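Local structure of thiosulfate reductase (2VPZ) at residues L268-V279 against V350-R359. The protein probably works as a molybdenum oxidoreductase of the thiosulfate or polysulfide reductase type, carrying two molybdopterin guanine dinucleotides, molybdenum and a [4Fe-4S] cluster. Numbering follows the deposited sequence.
Sequences LIYEDLYDKEYV and VNVLLGNYGR
G355 CA sits over one face of the Y278 ring, offset toward its rim and 3.8 Å from the centroid, in a CH-pi contact. With CG anti to the backbone N (chi1 -166°), the ring is carried across G355, and its OH gives a hydrogen bond to Y357 O, 2.8 Å away, on a lone pair in the carbonyl plane. R359 runs past the ring in the opposite direction and brings NH2 to 3.2 Å from Y278 CD1, at the ring's edge, with the guanidinium turned 72° from the ring plane. The same NH2 forms a long salt bridge with D275 OD2 (3.8 Å), and a water donates to both that oxygen and L354 O. D275 is held at three points: besides OD2, OD1 caps the helix starting at 276 by accepting from Y278 N (2.8 Å), and the backbone N makes a nearly straight bond to L353 O (2.9 Å, 173°). On the apolar side, L353 spreads its two methyls, CD1 against I269 and CD2 touching both Y274 CD1 and V279 CG2, and the side chain of L268 crosses that of V350 at about a right angle, CD1 meeting CG1. Farther out, N356 ND2 bonds to N351 OD1 and to A326 O, tying the turn after helix 341-354 to strand 326-327, and Y357 stacks on F185. Away from the cofactors, helices 257-270 and 341-354, each ending in a Schellman motif (D272, G355), thus meet the Asp N-cap of helix 276-282 within the molybdopterin oxidoreductase region.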
ATOM      1  N   LEU A 268      40.055 -11.025  -0.351  1.00 56.28           N
ATOM      2  CA  LEU A 268      40.432 -10.531   0.988  1.00 58.19           C
ATOM      3  C   LEU A 268      41.971 -10.555   1.213  1.00 60.07           C
ATOM      4  O   LEU A 268      42.511  -9.727   1.963  1.00 60.50           O
ATOM      5  CB  LEU A 268      39.707 -11.313   2.115  1.00 57.43           C
ATOM      6  CG  LEU A 268      38.178 -11.521   2.066  1.00 55.74           C
ATOM      7  CD1 LEU A 268      37.747 -12.620   3.069  1.00 55.41           C
ATOM      8  CD2 LEU A 268      37.442 -10.194   2.336  1.00 54.75           C
ATOM      9  N   ILE A 269      42.676 -11.503   0.597  1.00 61.32           N
ATOM     10  CA  ILE A 269      44.133 -11.577   0.719  1.00 61.84           C
ATOM     11  C   ILE A 269      44.816 -10.585  -0.264  1.00 62.45           C
ATOM     12  O   ILE A 269      45.605  -9.735   0.156  1.00 63.17           O
ATOM     13  CB  ILE A 269      44.694 -13.074   0.475  1.00 61.87           C
ATOM     14  CG1 ILE A 269      44.433 -13.960   1.695  1.00 61.38           C
ATOM     15  CG2 ILE A 269      46.212 -13.033   0.163  1.00 61.73           C
ATOM     16  CD1 ILE A 269      44.671 -15.479   1.474  1.00 61.41           C
ATOM     17  N   TYR A 270      44.467 -10.647  -1.549  1.00 63.15           N
ATOM     18  CA  TYR A 270      45.052  -9.782  -2.588  1.00 63.69           C
ATOM     19  C   TYR A 270      44.645  -8.303  -2.672  1.00 63.60           C
ATOM     20  O   TYR A 270      45.361  -7.492  -3.250  1.00 64.12           O
ATOM     21  CB  TYR A 270      44.945 -10.428  -3.977  1.00 65.13           C
ATOM     22  CG  TYR A 270      45.940 -11.546  -4.207  1.00 67.18           C
ATOM     23  CD1 TYR A 270      45.863 -12.730  -3.467  1.00 68.16           C
ATOM     24  CD2 TYR A 270      46.977 -11.420  -5.143  1.00 68.02           C
ATOM     25  CE1 TYR A 270      46.790 -13.769  -3.640  1.00 69.19           C
ATOM     26  CE2 TYR A 270      47.916 -12.453  -5.330  1.00 68.82           C
ATOM     27  CZ  TYR A 270      47.815 -13.627  -4.573  1.00 69.52           C
ATOM     28  OH  TYR A 270      48.721 -14.648  -4.734  1.00 70.91           O
ATOM     29  N   GLU A 271      43.475  -7.953  -2.145  1.00 63.40           N
ATOM     30  CA  GLU A 271      43.082  -6.559  -2.151  1.00 63.58           C
ATOM     31  C   GLU A 271      43.441  -5.996  -0.792  1.00 64.37           C
ATOM     32  O   GLU A 271      43.161  -4.834  -0.475  1.00 64.09           O
ATOM     33  CB  GLU A 271      41.611  -6.343  -2.462  1.00 63.25           C
ATOM     34  CG  GLU A 271      41.287  -6.254  -3.937  1.00 62.88           C
ATOM     35  CD  GLU A 271      39.864  -5.808  -4.178  1.00 63.62           C
ATOM     36  OE1 GLU A 271      39.269  -5.273  -3.218  1.00 63.96           O
ATOM     37  OE2 GLU A 271      39.351  -5.982  -5.302  1.00 63.84           O
ATOM     38  N   ASP A 272      44.030  -6.854   0.021  1.00 66.05           N
ATOM     39  CA  ASP A 272      44.515  -6.474   1.340  1.00 67.82           C
ATOM     40  C   ASP A 272      43.401  -5.981   2.288  1.00 67.76           C
ATOM     41  O   ASP A 272      43.546  -4.933   2.927  1.00 67.86           O
ATOM     42  CB  ASP A 272      45.574  -5.388   1.121  1.00 70.11           C
ATOM     43  CG  ASP A 272      46.412  -5.085   2.355  1.00 72.09           C
ATOM     44  OD1 ASP A 272      46.908  -6.053   2.969  1.00 72.88           O
ATOM     45  OD2 ASP A 272      46.570  -3.889   2.668  1.00 73.44           O
ATOM     46  N   LEU A 273      42.310  -6.739   2.384  1.00 67.52           N
ATOM     47  CA  LEU A 273      41.157  -6.377   3.225  1.00 66.57           C
ATOM     48  C   LEU A 273      41.063  -7.180   4.528  1.00 66.36           C
ATOM     49  O   LEU A 273      40.276  -6.834   5.416  1.00 66.25           O
ATOM     50  CB  LEU A 273      39.837  -6.555   2.424  1.00 66.08           C
ATOM     51  CG  LEU A 273      39.742  -5.778   1.089  1.00 66.12           C
ATOM     52  CD1 LEU A 273      38.533  -6.231   0.246  1.00 66.20           C
ATOM     53  CD2 LEU A 273      39.683  -4.260   1.360  1.00 66.43           C
ATOM     54  N   TYR A 274      41.888  -8.207   4.674  1.00 66.18           N
ATOM     55  CA  TYR A 274      41.823  -9.062   5.853  1.00 66.79           C
ATOM     56  C   TYR A 274      42.315  -8.489   7.168  1.00 67.08           C
ATOM     57  O   TYR A 274      43.007  -7.467   7.193  1.00 66.96           O
ATOM     58  CB  TYR A 274      42.485 -10.433   5.572  1.00 66.88           C
ATOM     59  CG  TYR A 274      44.001 -10.430   5.459  1.00 67.38           C
ATOM     60  CD1 TYR A 274      44.795 -11.091   6.408  1.00 67.75           C
ATOM     61  CD2 TYR A 274      44.646  -9.780   4.399  1.00 67.75           C
ATOM     62  CE1 TYR A 274      46.201 -11.109   6.307  1.00 67.69           C
ATOM     63  CE2 TYR A 274      46.051  -9.787   4.280  1.00 67.70           C
ATOM     64  CZ  TYR A 274      46.825 -10.455   5.239  1.00 67.70           C
ATOM     65  OH  TYR A 274      48.200 -10.470   5.128  1.00 68.32           O
ATOM     66  N   ASP A 275      41.933  -9.134   8.268  1.00 67.58           N
ATOM     67  CA  ASP A 275      42.333  -8.719   9.616  1.00 67.99           C
ATOM     68  C   ASP A 275      43.774  -9.179   9.883  1.00 68.38           C
ATOM     69  O   ASP A 275      44.027 -10.335  10.281  1.00 67.63           O
ATOM     70  CB  ASP A 275      41.393  -9.280  10.676  1.00 68.35           C
ATOM     71  CG  ASP A 275      41.755  -8.816  12.080  1.00 68.99           C
ATOM     72  OD1 ASP A 275      42.962  -8.771  12.394  1.00 69.27           O
ATOM     73  OD2 ASP A 275      40.826  -8.512  12.861  1.00 69.31           O
ATOM     74  N   LYS A 276      44.704  -8.247   9.696  1.00 68.64           N
ATOM     75  CA  LYS A 276      46.127  -8.479   9.848  1.00 68.37           C
ATOM     76  C   LYS A 276      46.594  -8.982  11.223  1.00 68.05           C
ATOM     77  O   LYS A 276      47.292 -10.001  11.335  1.00 67.90           O
ATOM     78  CB  LYS A 276      46.915  -7.231   9.386  1.00 68.77           C
ATOM     79  CG  LYS A 276      46.425  -6.648   8.044  1.00 69.73           C
ATOM     80  CD  LYS A 276      47.476  -5.832   7.285  1.00 70.71           C
ATOM     81  CE  LYS A 276      48.294  -6.688   6.307  1.00 71.14           C
ATOM     82  NZ  LYS A 276      48.942  -5.858   5.227  1.00 70.37           N
ATOM     83  N   GLU A 277      46.184  -8.289  12.274  1.00 67.29           N
ATOM     84  CA  GLU A 277      46.530  -8.688  13.641  1.00 66.96           C
ATOM     85  C   GLU A 277      46.072 -10.102  13.974  1.00 65.62           C
ATOM     86  O   GLU A 277      46.836 -10.923  14.488  1.00 65.54           O
ATOM     87  CB  GLU A 277      45.874  -7.805  14.658  1.00 68.82           C
ATOM     88  CG  GLU A 277      46.152  -6.358  14.640  1.00 72.54           C
ATOM     89  CD  GLU A 277      45.700  -5.735  15.944  1.00 75.20           C
ATOM     90  OE1 GLU A 277      45.893  -6.413  16.982  1.00 76.45           O
ATOM     91  OE2 GLU A 277      45.157  -4.607  15.920  1.00 76.41           O
ATOM     92  N   TYR A 278      44.786 -10.327  13.749  1.00 63.55           N
ATOM     93  CA  TYR A 278      44.166 -11.601  14.064  1.00 61.62           C
ATOM     94  C   TYR A 278      44.982 -12.760  13.457  1.00 61.14           C
ATOM     95  O   TYR A 278      45.301 -13.717  14.164  1.00 61.03           O
ATOM     96  CB  TYR A 278      42.672 -11.671  13.635  1.00 59.92           C
ATOM     97  CG  TYR A 278      41.877 -12.847  14.240  1.00 56.79           C
ATOM     98  CD1 TYR A 278      41.059 -12.693  15.380  1.00 56.34           C
ATOM     99  CD2 TYR A 278      41.964 -14.116  13.672  1.00 55.72           C
ATOM    100  CE1 TYR A 278      40.344 -13.803  15.928  1.00 55.63           C
ATOM    101  CE2 TYR A 278      41.267 -15.217  14.203  1.00 54.99           C
ATOM    102  CZ  TYR A 278      40.456 -15.065  15.329  1.00 55.09           C
ATOM    103  OH  TYR A 278      39.773 -16.159  15.822  1.00 53.80           O
ATOM    104  N   VAL A 279      45.358 -12.679  12.187  1.00 61.95           N
ATOM    105  CA  VAL A 279      46.171 -13.748  11.592  1.00 63.35           C
ATOM    106  C   VAL A 279      47.560 -13.817  12.286  1.00 64.14           C
ATOM    107  O   VAL A 279      48.037 -14.916  12.632  1.00 64.17           O
ATOM    108  CB  VAL A 279      46.300 -13.600  10.013  1.00 63.12           C
ATOM    109  CG1 VAL A 279      47.422 -14.512   9.471  1.00 62.28           C
ATOM    110  CG2 VAL A 279      44.945 -13.958   9.338  1.00 62.87           C
ATOM    111  N   VAL A 350      37.733 -18.045   5.342  1.00 49.01           N
ATOM    112  CA  VAL A 350      37.085 -16.736   5.155  1.00 48.26           C
ATOM    113  C   VAL A 350      36.663 -16.148   6.526  1.00 48.88           C
ATOM    114  O   VAL A 350      36.812 -14.948   6.761  1.00 49.80           O
ATOM    115  CB  VAL A 350      35.810 -16.825   4.220  1.00 47.84           C
ATOM    116  CG1 VAL A 350      35.106 -15.474   4.121  1.00 47.75           C
ATOM    117  CG2 VAL A 350      36.200 -17.257   2.823  1.00 47.83           C
ATOM    118  N   ASN A 351      36.153 -16.978   7.434  1.00 48.64           N
ATOM    119  CA  ASN A 351      35.759 -16.501   8.768  1.00 49.08           C
ATOM    120  C   ASN A 351      37.002 -16.074   9.581  1.00 49.56           C
ATOM    121  O   ASN A 351      36.982 -15.047  10.282  1.00 49.08           O
ATOM    122  CB  ASN A 351      34.921 -17.555   9.522  1.00 49.59           C
ATOM    123  CG  ASN A 351      33.490 -17.643   9.011  1.00 48.80           C
ATOM    124  OD1 ASN A 351      32.741 -16.677   9.095  1.00 49.46           O
ATOM    125  ND2 ASN A 351      33.116 -18.795   8.461  1.00 48.89           N
ATOM    126  N   VAL A 352      38.073 -16.852   9.470  1.00 49.25           N
ATOM    127  CA  VAL A 352      39.342 -16.566  10.136  1.00 49.29           C
ATOM    128  C   VAL A 352      39.934 -15.232   9.610  1.00 48.96           C
ATOM    129  O   VAL A 352      40.279 -14.350  10.409  1.00 48.86           O
ATOM    130  CB  VAL A 352      40.350 -17.766   9.941  1.00 48.64           C
ATOM    131  CG1 VAL A 352      41.792 -17.313  10.147  1.00 50.01           C
ATOM    132  CG2 VAL A 352      40.023 -18.875  10.939  1.00 49.46           C
ATOM    133  N   LEU A 353      40.003 -15.079   8.282  1.00 49.19           N
ATOM    134  CA  LEU A 353      40.501 -13.872   7.583  1.00 49.22           C
ATOM    135  C   LEU A 353      39.710 -12.586   7.943  1.00 49.91           C
ATOM    136  O   LEU A 353      40.195 -11.458   7.758  1.00 50.25           O
ATOM    137  CB  LEU A 353      40.478 -14.061   6.040  1.00 48.47           C
ATOM    138  CG  LEU A 353      41.458 -14.988   5.292  1.00 49.12           C
ATOM    139  CD1 LEU A 353      41.287 -14.793   3.783  1.00 48.27           C
ATOM    140  CD2 LEU A 353      42.922 -14.689   5.669  1.00 47.48           C
ATOM    141  N   LEU A 354      38.487 -12.766   8.432  1.00 49.90           N
ATOM    142  CA  LEU A 354      37.629 -11.660   8.836  1.00 48.96           C
ATOM    143  C   LEU A 354      37.838 -11.330  10.341  1.00 49.12           C
ATOM    144  O   LEU A 354      37.416 -10.271  10.804  1.00 50.06           O
ATOM    145  CB  LEU A 354      36.134 -11.963   8.515  1.00 47.89           C
ATOM    146  CG  LEU A 354      35.638 -11.933   7.050  1.00 47.00           C
ATOM    147  CD1 LEU A 354      34.241 -12.597   6.958  1.00 46.86           C
ATOM    148  CD2 LEU A 354      35.598 -10.483   6.490  1.00 44.56           C
ATOM    149  N   GLY A 355      38.511 -12.227  11.064  1.00 49.84           N
ATOM    150  CA  GLY A 355      38.800 -12.102  12.490  1.00 50.65           C
ATOM    151  C   GLY A 355      37.604 -12.310  13.414  1.00 52.21           C
ATOM    152  O   GLY A 355      37.574 -11.780  14.535  1.00 53.21           O
ATOM    153  N   ASN A 356      36.623 -13.101  12.987  1.00 51.84           N
ATOM    154  CA  ASN A 356      35.409 -13.290  13.787  1.00 50.74           C
ATOM    155  C   ASN A 356      35.298 -14.415  14.816  1.00 51.45           C
ATOM    156  O   ASN A 356      34.391 -14.395  15.641  1.00 51.74           O
ATOM    157  CB  ASN A 356      34.155 -13.342  12.868  1.00 49.67           C
ATOM    158  CG  ASN A 356      34.160 -14.520  11.854  1.00 48.62           C
ATOM    159  OD1 ASN A 356      34.718 -15.593  12.108  1.00 47.14           O
ATOM    160  ND2 ASN A 356      33.501 -14.313  10.705  1.00 47.48           N
ATOM    161  N   TYR A 357      36.207 -15.377  14.809  1.00 52.42           N
ATOM    162  CA  TYR A 357      36.095 -16.503  15.746  1.00 53.75           C
ATOM    163  C   TYR A 357      36.424 -16.157  17.206  1.00 55.19           C
ATOM    164  O   TYR A 357      37.563 -15.824  17.526  1.00 56.53           O
ATOM    165  CB  TYR A 357      36.961 -17.685  15.278  1.00 52.15           C
ATOM    166  CG  TYR A 357      36.643 -19.017  15.943  1.00 50.58           C
ATOM    167  CD1 TYR A 357      35.738 -19.913  15.368  1.00 50.25           C
ATOM    168  CD2 TYR A 357      37.284 -19.402  17.124  1.00 50.51           C
ATOM    169  CE1 TYR A 357      35.482 -21.170  15.943  1.00 49.11           C
ATOM    170  CE2 TYR A 357      37.033 -20.663  17.721  1.00 49.28           C
ATOM    171  CZ  TYR A 357      36.130 -21.544  17.119  1.00 49.00           C
ATOM    172  OH  TYR A 357      35.869 -22.784  17.670  1.00 48.58           O
ATOM    173  N   GLY A 358      35.435 -16.250  18.087  1.00 56.46           N
ATOM    174  CA  GLY A 358      35.639 -15.896  19.474  1.00 57.22           C
ATOM    175  C   GLY A 358      35.443 -14.407  19.755  1.00 57.86           C
ATOM    176  O   GLY A 358      35.794 -13.938  20.837  1.00 58.42           O
ATOM    177  N   ARG A 359      34.926 -13.655  18.792  1.00 58.33           N
ATOM    178  CA  ARG A 359      34.659 -12.229  18.957  1.00 59.05           C
ATOM    179  C   ARG A 359      33.198 -11.893  18.807  1.00 58.83           C
ATOM    180  O   ARG A 359      32.434 -12.675  18.153  1.00 59.20           O
ATOM    181  CB  ARG A 359      35.334 -11.346  17.886  1.00 60.68           C
ATOM    182  CG  ARG A 359      36.808 -11.568  17.651  1.00 63.90           C
ATOM    183  CD  ARG A 359      37.679 -10.619  18.480  1.00 67.43           C
ATOM    184  NE  ARG A 359      39.038 -10.467  17.947  1.00 70.48           N
ATOM    185  CZ  ARG A 359      39.401  -9.730  16.895  1.00 71.86           C
ATOM    186  NH1 ARG A 359      38.505  -9.036  16.210  1.00 71.50           N
ATOM    187  NH2 ARG A 359      40.682  -9.680  16.521  1.00 73.12           N
TER
HETATM  188  O   HOH W   1      38.292  -7.854  11.975  1.00 60.03           O